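Local coordinates for protein putative oxidoreductase (Bacteroides fragilis NCTC 9343, PDB 3EOF) that binds flavin mononucleotide and probably acts as an FMN-dependent oxidoreductase of the nitroreductase family, at residues L237-V240 against L241-Q244; T187-D190 against I191-Y195. One frame throughout, in Å; residues are numbered along the deposited sequence.

Contact 1: residues L237-V240 against L241-Q244; sequences LLKV and LRRQ
Four successive i-to-i+4 backbone bonds tie Leu-237, Lys-239 and their neighbours to the last turn of helix 227-243, from Leu-241 N to Leu-237 O at 2.9 Å through Gln-244 N to Val-240 O, also 2.9 Å; Gln-244 is the first residue to leave helical geometry. On the buried side Leu-237 and Leu-241 lie side by side and point the same way, CG of Leu-237 meeting CD1 of Leu-241 at 4.2 Å. Arg-242 bends at chi3 (-46°), which carries its guanidinium back over the helix, with Leu-238 O above the centre of one face. Arg-243, bent at chi3 (67°), brings NH2 to 3.8 Å from CG2 of Val-240. Both leucines, 237 and 241, also pack on Phe-152 of strand 151-160, and Leu-237 reaches Leu-104 of the second subunit. Gln-244 NE2, the side-chain nitrogen, donates to Leu-147 O and Val-151 O. Apolar packing and side-chain hydrogen bonds thus act together at this helix end: buried Val-240 and Gln-244 share Ile-142 and Phe-152 as neighbours, while the arginine ends are held by bonds from Arg-242 NE to Asp-248 O and from Arg-243 NE to Gln-139 OE1.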
loop_
_atom_site.group_PDB
_atom_site.type_symbol
_atom_site.label_atom_id
_atom_site.label_comp_id
_atom_site.label_asym_id
_atom_site.label_seq_id
_atom_site.Cartn_x
_atom_site.Cartn_y
_atom_site.Cartn_z
ATOM N N LEU A 237 0.055 5.675 17.308
ATOM C CA LEU A 237 -0.788 5.190 16.233
ATOM C C LEU A 237 -2.099 4.643 16.771
ATOM O O LEU A 237 -3.161 4.882 16.198
ATOM C CB LEU A 237 -0.033 4.108 15.498
ATOM C CG LEU A 237 -0.498 3.537 14.174
ATOM C CD1 LEU A 237 -0.915 4.632 13.175
ATOM C CD2 LEU A 237 0.678 2.685 13.624
ATOM N N LEU A 238 -2.024 3.913 17.882
ATOM C CA LEU A 238 -3.215 3.343 18.496
ATOM C C LEU A 238 -4.082 4.461 19.004
ATOM O O LEU A 238 -5.266 4.439 18.766
ATOM C CB LEU A 238 -2.856 2.366 19.617
ATOM C CG LEU A 238 -2.138 1.092 19.164
ATOM C CD1 LEU A 238 -1.615 0.316 20.355
ATOM C CD2 LEU A 238 -3.072 0.287 18.353
ATOM N N LYS A 239 -3.482 5.453 19.662
ATOM C CA LYS A 239 -4.207 6.605 20.131
ATOM C C LYS A 239 -4.948 7.361 19.021
ATOM O O LYS A 239 -6.101 7.747 19.185
ATOM C CB LYS A 239 -3.273 7.574 20.874
ATOM C CG LYS A 239 -2.797 7.067 22.211
ATOM C CD LYS A 239 -1.869 8.099 22.897
ATOM C CE LYS A 239 -1.435 7.602 24.279
ATOM N NZ LYS A 239 -0.482 8.547 25.000
ATOM N N VAL A 240 -4.277 7.593 17.904
ATOM C CA VAL A 240 -4.859 8.365 16.826
ATOM C C VAL A 240 -5.901 7.537 16.092
ATOM O O VAL A 240 -6.944 8.077 15.689
ATOM C CB VAL A 240 -3.785 8.922 15.873
ATOM C CG1 VAL A 240 -4.412 9.745 14.744
ATOM C CG2 VAL A 240 -2.830 9.788 16.656
ATOM N N LEU A 241 -5.666 6.239 15.959
ATOM C CA LEU A 241 -6.651 5.368 15.319
ATOM C C LEU A 241 -7.939 5.375 16.158
ATOM O O LEU A 241 -9.049 5.418 15.622
ATOM C CB LEU A 241 -6.105 3.956 15.197
ATOM C CG LEU A 241 -5.161 3.618 14.052
ATOM C CD1 LEU A 241 -4.472 2.291 14.406
ATOM C CD2 LEU A 241 -5.922 3.520 12.763
ATOM N N ARG A 242 -7.777 5.387 17.486
ATOM C CA ARG A 242 -8.906 5.415 18.409
ATOM C C ARG A 242 -9.710 6.722 18.211
ATOM O O ARG A 242 -10.934 6.729 18.019
ATOM C CB ARG A 242 -8.380 5.288 19.848
ATOM C CG ARG A 242 -9.451 5.367 20.947
ATOM C CD ARG A 242 -8.954 4.804 22.324
ATOM N NE ARG A 242 -8.251 3.509 22.171
ATOM C CZ ARG A 242 -6.951 3.289 22.426
ATOM N NH1 ARG A 242 -6.154 4.251 22.916
ATOM N NH2 ARG A 242 -6.449 2.070 22.221
ATOM N N ARG A 243 -8.968 7.822 18.198
ATOM C CA ARG A 243 -9.508 9.164 18.086
ATOM C C ARG A 243 -10.264 9.278 16.765
ATOM O O ARG A 243 -11.294 9.956 16.665
ATOM C CB ARG A 243 -8.326 10.128 18.174
ATOM C CG ARG A 243 -8.560 11.330 19.021
ATOM C CD ARG A 243 -7.380 11.544 19.998
ATOM N NE ARG A 243 -6.122 11.908 19.347
ATOM C CZ ARG A 243 -4.921 11.946 19.944
ATOM N NH1 ARG A 243 -4.758 11.585 21.221
ATOM N NH2 ARG A 243 -3.853 12.313 19.241
ATOM N N GLN A 244 -9.778 8.601 15.743
ATOM C CA GLN A 244 -10.439 8.638 14.417
ATOM C C GLN A 244 -11.502 7.562 14.197
ATOM O O GLN A 244 -12.022 7.388 13.065
ATOM C CB GLN A 244 -9.411 8.553 13.293
ATOM C CG GLN A 244 -8.460 9.735 13.209
ATOM C CD GLN A 244 -9.141 11.090 13.205
ATOM O OE1 GLN A 244 -9.301 11.721 14.252
ATOM N NE2 GLN A 244 -9.518 11.546 12.059
#

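Contact 2: residues T187-D190 against I191-Y195; sequences TAED and INRLY
A capping box starts helix 188-200, with Thr-187 at the N-cap and Asp-190 as its reciprocal partner. Asp-190 N donates to Thr-187 OG1 at 3.1 Å, and Thr-187 N donates to Asp-190 OD2 at 3.0 Å, nearly straight at 175° but arriving from above the carboxylate plane. The other oxygen faces the next turn: Arg-193 grips Asp-190 OD1 end-on with two nitrogens, NH2 at 2.9 Å and NH1 at 3.0 Å, in a salt bridge. OD1 lies in the guanidinium plane, at its edge, and the two planar groups stand 86° apart; NH1 meets the anti lone pair of OD1, whereas NH2 comes from above the carboxylate. The bend of Arg-193 at chi3 (65°) folds its end back to this oxygen and places Asp-190 O over one guanidinium face. Ordinary helical bonds follow, including Ile-191 N to Thr-187 O at 2.9 Å. Asn-192 OD1 accepts from Arg-91 of the second subunit, and Ile-191 packs on Tyr-87 of that subunit. Separate oxygens of one carboxylate serve the cap and the arginine, which should restrict rotation of the Asp-190 carboxylate; its negative charge at the N-terminus probably also interacts favourably with the helix dipole.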
loop_
_atom_site.group_PDB
_atom_site.type_symbol
_atom_site.label_atom_id
_atom_site.label_comp_id
_atom_site.label_asym_id
_atom_site.label_seq_id
_atom_site.Cartn_x
_atom_site.Cartn_y
_atom_site.Cartn_z
ATOM N N THR A 187 20.529 -17.017 6.352
ATOM C CA THR A 187 21.683 -17.381 7.135
ATOM C C THR A 187 22.576 -16.142 7.134
ATOM O O THR A 187 22.331 -15.208 6.385
ATOM C CB THR A 187 22.429 -18.598 6.497
ATOM O OG1 THR A 187 22.885 -18.254 5.190
ATOM C CG2 THR A 187 21.529 -19.800 6.406
ATOM N N ALA A 188 23.577 -16.123 8.012
ATOM C CA ALA A 188 24.569 -15.061 8.083
ATOM C C ALA A 188 25.301 -14.964 6.732
ATOM O O ALA A 188 25.579 -13.875 6.243
ATOM C CB ALA A 188 25.560 -15.324 9.273
ATOM N N GLU A 189 25.557 -16.114 6.104
ATOM C CA GLU A 189 26.159 -16.143 4.795
ATOM C C GLU A 189 25.254 -15.445 3.773
ATOM O O GLU A 189 25.740 -14.693 2.947
ATOM C CB GLU A 189 26.451 -17.581 4.392
ATOM C CG GLU A 189 27.193 -17.779 3.085
ATOM C CD GLU A 189 27.476 -19.277 2.859
ATOM O OE1 GLU A 189 28.034 -19.925 3.782
ATOM O OE2 GLU A 189 27.138 -19.802 1.771
ATOM N N ASP A 190 23.955 -15.724 3.813
ATOM C CA ASP A 190 22.970 -15.054 2.929
ATOM C C ASP A 190 23.015 -13.560 3.124
ATOM O O ASP A 190 23.095 -12.805 2.165
ATOM C CB ASP A 190 21.550 -15.518 3.214
ATOM C CG ASP A 190 21.307 -16.961 2.839
ATOM O OD1 ASP A 190 21.997 -17.463 1.937
ATOM O OD2 ASP A 190 20.401 -17.600 3.442
ATOM N N ILE A 191 22.954 -13.147 4.384
ATOM C CA ILE A 191 22.985 -11.730 4.747
ATOM C C ILE A 191 24.229 -11.019 4.234
ATOM O O ILE A 191 24.161 -9.963 3.642
ATOM C CB ILE A 191 22.835 -11.538 6.319
ATOM C CG1 ILE A 191 21.412 -11.854 6.774
ATOM C CG2 ILE A 191 23.195 -10.099 6.746
ATOM C CD1 ILE A 191 20.349 -10.927 6.188
ATOM N N ASN A 192 25.372 -11.616 4.476
ATOM C CA ASN A 192 26.632 -11.060 4.029
ATOM C C ASN A 192 26.717 -10.917 2.510
ATOM O O ASN A 192 27.195 -9.903 1.987
ATOM C CB ASN A 192 27.775 -11.898 4.605
ATOM C CG ASN A 192 27.947 -11.661 6.085
ATOM O OD1 ASN A 192 28.073 -10.529 6.497
ATOM N ND2 ASN A 192 27.957 -12.719 6.890
ATOM N N ARG A 193 26.238 -11.941 1.827
ATOM C CA ARG A 193 26.204 -11.974 0.384
ATOM C C ARG A 193 25.223 -10.924 -0.154
ATOM O O ARG A 193 25.518 -10.186 -1.077
ATOM C CB ARG A 193 25.778 -13.385 -0.027
ATOM C CG ARG A 193 26.028 -13.739 -1.469
ATOM C CD ARG A 193 25.660 -15.192 -1.804
ATOM N NE ARG A 193 24.220 -15.379 -1.651
ATOM C CZ ARG A 193 23.622 -15.995 -0.634
ATOM N NH1 ARG A 193 24.342 -16.555 0.341
ATOM N NH2 ARG A 193 22.290 -16.073 -0.624
ATOM N N LEU A 194 24.031 -10.841 0.431
ATOM C CA LEU A 194 23.023 -9.891 -0.042
ATOM C C LEU A 194 23.381 -8.405 0.142
ATOM O O LEU A 194 23.162 -7.593 -0.749
ATOM C CB LEU A 194 21.680 -10.199 0.623
ATOM C CG LEU A 194 21.061 -11.519 0.172
ATOM C CD1 LEU A 194 19.950 -11.964 1.122
ATOM C CD2 LEU A 194 20.629 -11.406 -1.290
ATOM N N TYR A 195 23.987 -8.090 1.277
ATOM C CA TYR A 195 24.339 -6.722 1.669
ATOM C C TYR A 195 25.734 -6.237 1.328
ATOM O O TYR A 195 26.027 -5.065 1.512
ATOM C CB TYR A 195 24.063 -6.562 3.183
ATOM C CG TYR A 195 22.575 -6.477 3.473
ATOM C CD1 TYR A 195 21.816 -7.607 3.699
ATOM C CD2 TYR A 195 21.920 -5.238 3.457
ATOM C CE1 TYR A 195 20.456 -7.514 3.933
ATOM C CE2 TYR A 195 20.583 -5.138 3.703
ATOM C CZ TYR A 195 19.844 -6.270 3.944
ATOM O OH TYR A 195 18.498 -6.150 4.192
#

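How the contacts relate
Contacts 1 and 2 sit at opposite kinds of helix end: 237-244 closes helix 227-243 at its C-terminus, and 187-195 opens helix 188-200 at its N-terminus. Their centres are 38 Å apart and their nearest atoms about 22 Å, so neither touches the other, yet both meet the second subunit. Contact 1 lies deeper, its centre about 18 Å from the centre of the chain, against about 28 Å for that of contact 2, and joins its helix to the sheet through apolar side chains, its arginines bonding outside the two segments. Contact 2 relies on ion pairing and capping within its own first turns, while Asn-192 hydrogen-bonds, and Tyr-195 stacks, with residues of the partner subunit.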